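Local coordinates for phage-like element PBSX protein XepA (PDB 6IA5), which is a pentameric prophage protein of unknown function that apparently takes no part in host cell lysis, at residues L226-T237 against E247-F256. Residues are numbered along the deposited sequence; the frame is centred on the assembly and turned at random. Where two conformers were deposited one is given.
Sequences LPIRGVKTDDAT and EAWAFDIKGF
The aliphatic part of K232 lies over one face of the W249 indole, its CB 3.7 Å from the centroid of the six-membered ring and almost on the ring normal. With CG anti to the backbone N (chi1 -174°), the lysine runs on across the indole until CD comes 3.5 Å from E247 OE1; bends further out turn NZ back to salt bridges with D234 and D235 of its own loop. W249 NE1 helps hold the indole's rotation by donating in the ring plane to E247 OE2 (2.8 Å), which it meets from above the carboxylate plane and which is also hydrogen-bonded to T242 OG1. The two segments pair as antiparallel strands in the C-terminal beta domain: V231 and A250 form a hydrogen-bonded pair through two backbone bonds, and T233 N reaches A248 O beyond them. One residue before V231, the CA of G230 sits over the face of F251, 3.9 Å from its centroid. Here the strands diverge, and a water bridges R229 O and D252 N. I228 packs between them, CD1 against F251 CD2 at 3.7 Å and CG2 against F256 CZ. At the other end, T233 OG1 is hydrogen-bonded to P227 O of a neighbouring subunit.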
ATOM      1  N   LEU E 226      43.589  12.162   2.302  1.00 41.65           N
ATOM      2  CA  LEU E 226      43.521  13.240   3.276  1.00 49.04           C
ATOM      3  C   LEU E 226      43.604  12.624   4.670  1.00 42.15           C
ATOM      4  O   LEU E 226      42.906  11.646   4.954  1.00 42.46           O
ATOM      5  CB  LEU E 226      42.177  13.959   3.114  1.00 47.94           C
ATOM      6  CG  LEU E 226      41.987  14.658   1.770  1.00 51.44           C
ATOM      7  CD1 LEU E 226      40.514  14.678   1.369  1.00 50.42           C
ATOM      8  CD2 LEU E 226      42.558  16.067   1.832  1.00 46.91           C
ATOM      9  N   PRO E 227      44.426  13.188   5.579  1.00 37.56           N
ATOM     10  CA  PRO E 227      44.545  12.641   6.932  1.00 39.90           C
ATOM     11  C   PRO E 227      43.244  12.882   7.689  1.00 38.33           C
ATOM     12  O   PRO E 227      42.653  13.950   7.589  1.00 38.83           O
ATOM     13  CB  PRO E 227      45.694  13.432   7.577  1.00 39.03           C
ATOM     14  CG  PRO E 227      46.306  14.257   6.446  1.00 41.43           C
ATOM     15  CD  PRO E 227      45.249  14.388   5.368  1.00 37.58           C
ATOM     16  N   ILE E 228      42.806  11.871   8.443  1.00 40.43           N
ATOM     17  CA  ILE E 228      41.634  11.990   9.306  1.00 38.94           C
ATOM     18  C   ILE E 228      42.024  11.585  10.725  1.00 41.03           C
ATOM     19  O   ILE E 228      43.035  10.910  10.923  1.00 41.69           O
ATOM     20  CB  ILE E 228      40.473  11.136   8.757  1.00 39.71           C
ATOM     21  CG1 ILE E 228      40.849   9.649   8.713  1.00 40.83           C
ATOM     22  CG2 ILE E 228      40.096  11.649   7.370  1.00 40.34           C
ATOM     23  CD1 ILE E 228      39.730   8.728   8.342  1.00 41.15           C
ATOM     24  N   ARG E 229      41.212  12.014  11.698  1.00 37.53           N
ATOM     25  CA  ARG E 229      41.493  11.786  13.106  0.50 35.49           C
ATOM     26  C   ARG E 229      40.473  10.791  13.648  1.00 35.85           C
ATOM     27  O   ARG E 229      39.286  10.864  13.316  1.00 41.27           O
ATOM     28  CB  ARG E 229      41.464  13.108  13.885  0.50 34.21           C
ATOM     29  CG  ARG E 229      40.105  13.802  13.890  0.50 32.58           C
ATOM     30  CD  ARG E 229      40.106  15.166  14.541  0.50 34.33           C
ATOM     31  NE  ARG E 229      38.741  15.542  14.829  0.50 28.98           N
ATOM     32  CZ  ARG E 229      37.948  16.132  13.953  0.50 30.39           C
ATOM     33  NH1 ARG E 229      38.324  16.215  12.689  0.50 27.99           N
ATOM     34  NH2 ARG E 229      36.793  16.635  14.340  0.50 29.86           N
ATOM     35  N   GLY E 230      40.949   9.857  14.473  1.00 33.08           N
ATOM     36  CA  GLY E 230      40.073   8.920  15.151  1.00 33.07           C
ATOM     37  C   GLY E 230      40.188   9.112  16.665  1.00 33.11           C
ATOM     38  O   GLY E 230      41.119   9.775  17.133  1.00 27.81           O
ATOM     39  N   VAL E 231      39.244   8.519  17.403  1.00 31.04           N
ATOM     40  CA  VAL E 231      39.246   8.582  18.852  1.00 29.93           C
ATOM     41  C   VAL E 231      39.368   7.161  19.399  1.00 30.26           C
ATOM     42  O   VAL E 231      38.508   6.317  19.131  1.00 29.22           O
ATOM     43  CB  VAL E 231      37.967   9.285  19.362  1.00 30.49           C
ATOM     44  CG1 VAL E 231      37.932   9.322  20.891  1.00 30.70           C
ATOM     45  CG2 VAL E 231      37.885  10.719  18.840  1.00 27.01           C
ATOM     46  N   LYS E 232      40.431   6.903  20.169  1.00 30.64           N
ATOM     47  CA  LYS E 232      40.698   5.574  20.707  1.00 31.65           C
ATOM     48  C   LYS E 232      39.707   5.260  21.830  1.00 31.65           C
ATOM     49  O   LYS E 232      39.430   6.120  22.660  1.00 32.93           O
ATOM     50  CB  LYS E 232      42.152   5.499  21.193  1.00 33.02           C
ATOM     51  CG  LYS E 232      42.605   4.121  21.641  1.00 35.32           C
ATOM     52  CD  LYS E 232      44.045   3.851  21.377  1.00 41.01           C
ATOM     53  CE  LYS E 232      45.012   4.556  22.283  1.00 42.31           C
ATOM     54  NZ  LYS E 232      44.923   3.989  23.643  1.00 55.40           N
ATOM     55  N   THR E 233      39.175   4.016  21.864  1.00 31.44           N
ATOM     56  CA  THR E 233      38.073   3.731  22.778  1.00 35.85           C
ATOM     57  C   THR E 233      38.529   3.746  24.246  1.00 39.45           C
ATOM     58  O   THR E 233      37.766   4.129  25.116  1.00 36.00           O
ATOM     59  CB  THR E 233      37.324   2.435  22.433  1.00 34.39           C
ATOM     60  OG1 THR E 233      38.183   1.336  22.740  1.00 31.49           O
ATOM     61  CG2 THR E 233      36.832   2.361  20.998  1.00 32.53           C
ATOM     62  N   ASP E 234      39.760   3.299  24.533  1.00 40.05           N
ATOM     63  CA  ASP E 234      40.135   3.071  25.929  1.00 41.10           C
ATOM     64  C   ASP E 234      40.413   4.373  26.676  1.00 44.99           C
ATOM     65  O   ASP E 234      40.124   4.435  27.864  1.00 44.04           O
ATOM     66  CB  ASP E 234      41.270   2.063  26.127  1.00 45.02           C
ATOM     67  CG  ASP E 234      42.531   2.372  25.349  1.00 56.44           C
ATOM     68  OD1 ASP E 234      42.633   3.494  24.813  1.00 57.96           O
ATOM     69  OD2 ASP E 234      43.370   1.443  25.177  1.00 59.27           O
ATOM     70  N   ASP E 235      40.935   5.409  25.990  1.00 41.15           N
ATOM     71  CA  ASP E 235      41.392   6.599  26.687  1.00 37.64           C
ATOM     72  C   ASP E 235      41.002   7.882  25.963  1.00 41.84           C
ATOM     73  O   ASP E 235      41.441   8.951  26.383  1.00 46.30           O
ATOM     74  CB  ASP E 235      42.910   6.544  26.914  1.00 40.21           C
ATOM     75  CG  ASP E 235      43.718   6.507  25.631  1.00 43.08           C
ATOM     76  OD1 ASP E 235      43.131   6.751  24.554  1.00 44.84           O
ATOM     77  OD2 ASP E 235      44.931   6.219  25.705  1.00 47.43           O
ATOM     78  N   ALA E 236      40.229   7.790  24.868  1.00 39.05           N
ATOM     79  CA  ALA E 236      39.771   8.968  24.134  1.00 34.14           C
ATOM     80  C   ALA E 236      40.930   9.781  23.532  1.00 32.23           C
ATOM     81  O   ALA E 236      40.785  10.961  23.263  1.00 35.49           O
ATOM     82  CB  ALA E 236      38.882   9.853  25.002  1.00 33.16           C
ATOM     83  N   THR E 237      42.092   9.168  23.300  1.00 32.53           N
ATOM     84  CA  THR E 237      43.142   9.798  22.512  1.00 37.81           C
ATOM     85  C   THR E 237      42.576  10.105  21.125  1.00 38.39           C
ATOM     86  O   THR E 237      41.937   9.238  20.529  1.00 35.03           O
ATOM     87  CB  THR E 237      44.316   8.826  22.277  1.00 35.60           C
ATOM     88  OG1 THR E 237      44.802   8.451  23.558  1.00 36.78           O
ATOM     89  CG2 THR E 237      45.454   9.393  21.455  1.00 35.61           C
ATOM     90  N   GLU E 247      43.770  -2.274  19.904  1.00 36.45           N
ATOM     91  CA  GLU E 247      43.061  -1.038  20.177  1.00 37.58           C
ATOM     92  C   GLU E 247      42.046  -0.798  19.065  1.00 38.35           C
ATOM     93  O   GLU E 247      42.134  -1.400  18.000  1.00 37.12           O
ATOM     94  CB  GLU E 247      44.043   0.116  20.376  1.00 38.01           C
ATOM     95  CG  GLU E 247      44.941   0.341  19.195  1.00 38.94           C
ATOM     96  CD  GLU E 247      46.026   1.406  19.300  1.00 42.60           C
ATOM     97  OE1 GLU E 247      46.568   1.647  20.401  1.00 38.93           O
ATOM     98  OE2 GLU E 247      46.333   1.994  18.264  1.00 40.59           O
ATOM     99  N   ALA E 248      41.067   0.064  19.349  1.00 36.14           N
ATOM    100  CA  ALA E 248      40.039   0.394  18.381  1.00 34.28           C
ATOM    101  C   ALA E 248      39.876   1.913  18.338  1.00 34.39           C
ATOM    102  O   ALA E 248      39.943   2.576  19.370  1.00 31.94           O
ATOM    103  CB  ALA E 248      38.740  -0.287  18.737  1.00 32.74           C
ATOM    104  N   TRP E 249      39.606   2.422  17.136  1.00 31.15           N
ATOM    105  CA  TRP E 249      39.545   3.843  16.849  1.00 33.30           C
ATOM    106  C   TRP E 249      38.204   4.140  16.191  1.00 32.30           C
ATOM    107  O   TRP E 249      37.833   3.450  15.245  1.00 33.94           O
ATOM    108  CB  TRP E 249      40.703   4.220  15.927  1.00 29.78           C
ATOM    109  CG  TRP E 249      42.056   4.106  16.568  1.00 32.16           C
ATOM    110  CD1 TRP E 249      42.857   2.994  16.660  1.00 30.68           C
ATOM    111  CD2 TRP E 249      42.772   5.180  17.207  1.00 29.91           C
ATOM    112  NE1 TRP E 249      44.023   3.311  17.312  1.00 33.29           N
ATOM    113  CE2 TRP E 249      44.001   4.644  17.656  1.00 33.54           C
ATOM    114  CE3 TRP E 249      42.495   6.538  17.428  1.00 29.94           C
ATOM    115  CZ2 TRP E 249      44.954   5.432  18.302  1.00 31.93           C
ATOM    116  CZ3 TRP E 249      43.432   7.308  18.077  1.00 31.89           C
ATOM    117  CH2 TRP E 249      44.650   6.758  18.506  1.00 33.87           C
ATOM    118  N   ALA E 250      37.515   5.177  16.685  1.00 32.33           N
ATOM    119  CA  ALA E 250      36.219   5.595  16.182  1.00 32.88           C
ATOM    120  C   ALA E 250      36.391   6.809  15.274  1.00 29.75           C
ATOM    121  O   ALA E 250      37.076   7.758  15.649  1.00 31.04           O
ATOM    122  CB  ALA E 250      35.286   5.889  17.341  1.00 24.70           C
ATOM    123  N   PHE E 251      35.742   6.777  14.095  1.00 29.92           N
ATOM    124  CA  PHE E 251      35.848   7.866  13.129  1.00 31.13           C
ATOM    125  C   PHE E 251      34.462   8.330  12.698  1.00 32.33           C
ATOM    126  O   PHE E 251      33.550   7.525  12.515  1.00 33.24           O
ATOM    127  CB  PHE E 251      36.550   7.405  11.848  1.00 30.25           C
ATOM    128  CG  PHE E 251      37.957   6.910  12.051  1.00 32.15           C
ATOM    129  CD1 PHE E 251      38.210   5.603  12.440  1.00 31.22           C
ATOM    130  CD2 PHE E 251      39.031   7.774  11.873  1.00 31.83           C
ATOM    131  CE1 PHE E 251      39.512   5.159  12.630  1.00 29.15           C
ATOM    132  CE2 PHE E 251      40.331   7.335  12.075  1.00 28.53           C
ATOM    133  CZ  PHE E 251      40.566   6.031  12.444  1.00 29.78           C
ATOM    134  N   ASP E 252      34.340   9.641  12.512  1.00 36.13           N
ATOM    135  CA  ASP E 252      33.211  10.252  11.838  1.00 36.56           C
ATOM    136  C   ASP E 252      33.564  10.337  10.356  1.00 37.17           C
ATOM    137  O   ASP E 252      34.489  11.057   9.990  1.00 32.69           O
ATOM    138  CB  ASP E 252      32.922  11.636  12.428  1.00 40.81           C
ATOM    139  CG  ASP E 252      31.876  12.458  11.676  1.00 50.42           C
ATOM    140  OD1 ASP E 252      31.144  11.884  10.807  1.00 46.96           O
ATOM    141  OD2 ASP E 252      31.776  13.670  11.973  1.00 56.39           O
ATOM    142  N   ILE E 253      32.821   9.613   9.504  1.00 36.95           N
ATOM    143  CA  ILE E 253      33.263   9.494   8.118  1.00 40.78           C
ATOM    144  C   ILE E 253      32.270  10.141   7.149  1.00 43.12           C
ATOM    145  O   ILE E 253      32.423   9.981   5.931  1.00 43.18           O
ATOM    146  CB  ILE E 253      33.554   8.019   7.763  1.00 38.11           C
ATOM    147  CG1 ILE E 253      32.316   7.128   7.910  1.00 38.42           C
ATOM    148  CG2 ILE E 253      34.751   7.501   8.566  1.00 35.99           C
ATOM    149  CD1 ILE E 253      32.525   5.728   7.368  1.00 40.51           C
ATOM    150  N   LYS E 254      31.254  10.834   7.691  1.00 39.05           N
ATOM    151  CA  LYS E 254      30.266  11.529   6.877  0.50 41.02           C
ATOM    152  C   LYS E 254      30.965  12.438   5.871  1.00 40.62           C
ATOM    153  O   LYS E 254      31.780  13.279   6.236  1.00 38.15           O
ATOM    154  CB  LYS E 254      29.336  12.400   7.730  0.50 39.96           C
ATOM    155  CG  LYS E 254      28.137  11.699   8.349  0.50 42.41           C
ATOM    156  CD  LYS E 254      27.113  12.662   8.947  0.50 42.35           C
ATOM    157  CE  LYS E 254      27.680  13.767   9.822  0.50 43.04           C
ATOM    158  NZ  LYS E 254      28.482  13.270  10.967  0.50 41.08           N
ATOM    159  N   GLY E 255      30.635  12.263   4.583  1.00 42.77           N
ATOM    160  CA  GLY E 255      31.151  13.170   3.577  1.00 44.31           C
ATOM    161  C   GLY E 255      32.359  12.613   2.818  1.00 49.67           C
ATOM    162  O   GLY E 255      32.700  13.135   1.757  1.00 49.60           O
ATOM    163  N   PHE E 256      33.016  11.573   3.356  1.00 43.10           N
ATOM    164  CA  PHE E 256      34.126  10.959   2.634  1.00 42.56           C
ATOM    165  C   PHE E 256      33.598   9.941   1.623  1.00 40.42           C
ATOM    166  O   PHE E 256      32.522   9.388   1.813  1.00 38.40           O
ATOM    167  CB  PHE E 256      35.116  10.281   3.596  1.00 40.04           C
ATOM    168  CG  PHE E 256      36.020  11.245   4.316  1.00 40.08           C
ATOM    169  CD1 PHE E 256      37.131  11.788   3.683  1.00 39.06           C
ATOM    170  CD2 PHE E 256      35.729  11.652   5.610  1.00 39.26           C
ATOM    171  CE1 PHE E 256      37.952  12.691   4.341  1.00 38.81           C
ATOM    172  CE2 PHE E 256      36.532  12.587   6.250  1.00 41.60           C
ATOM    173  CZ  PHE E 256      37.653  13.092   5.624  1.00 38.95           C
TER
HETATM  174  O   HOH W   1      36.493  11.204  13.176  1.00 33.89           O
HETATM  175  O   HOH W   2      41.031   0.997  22.291  1.00 29.64           O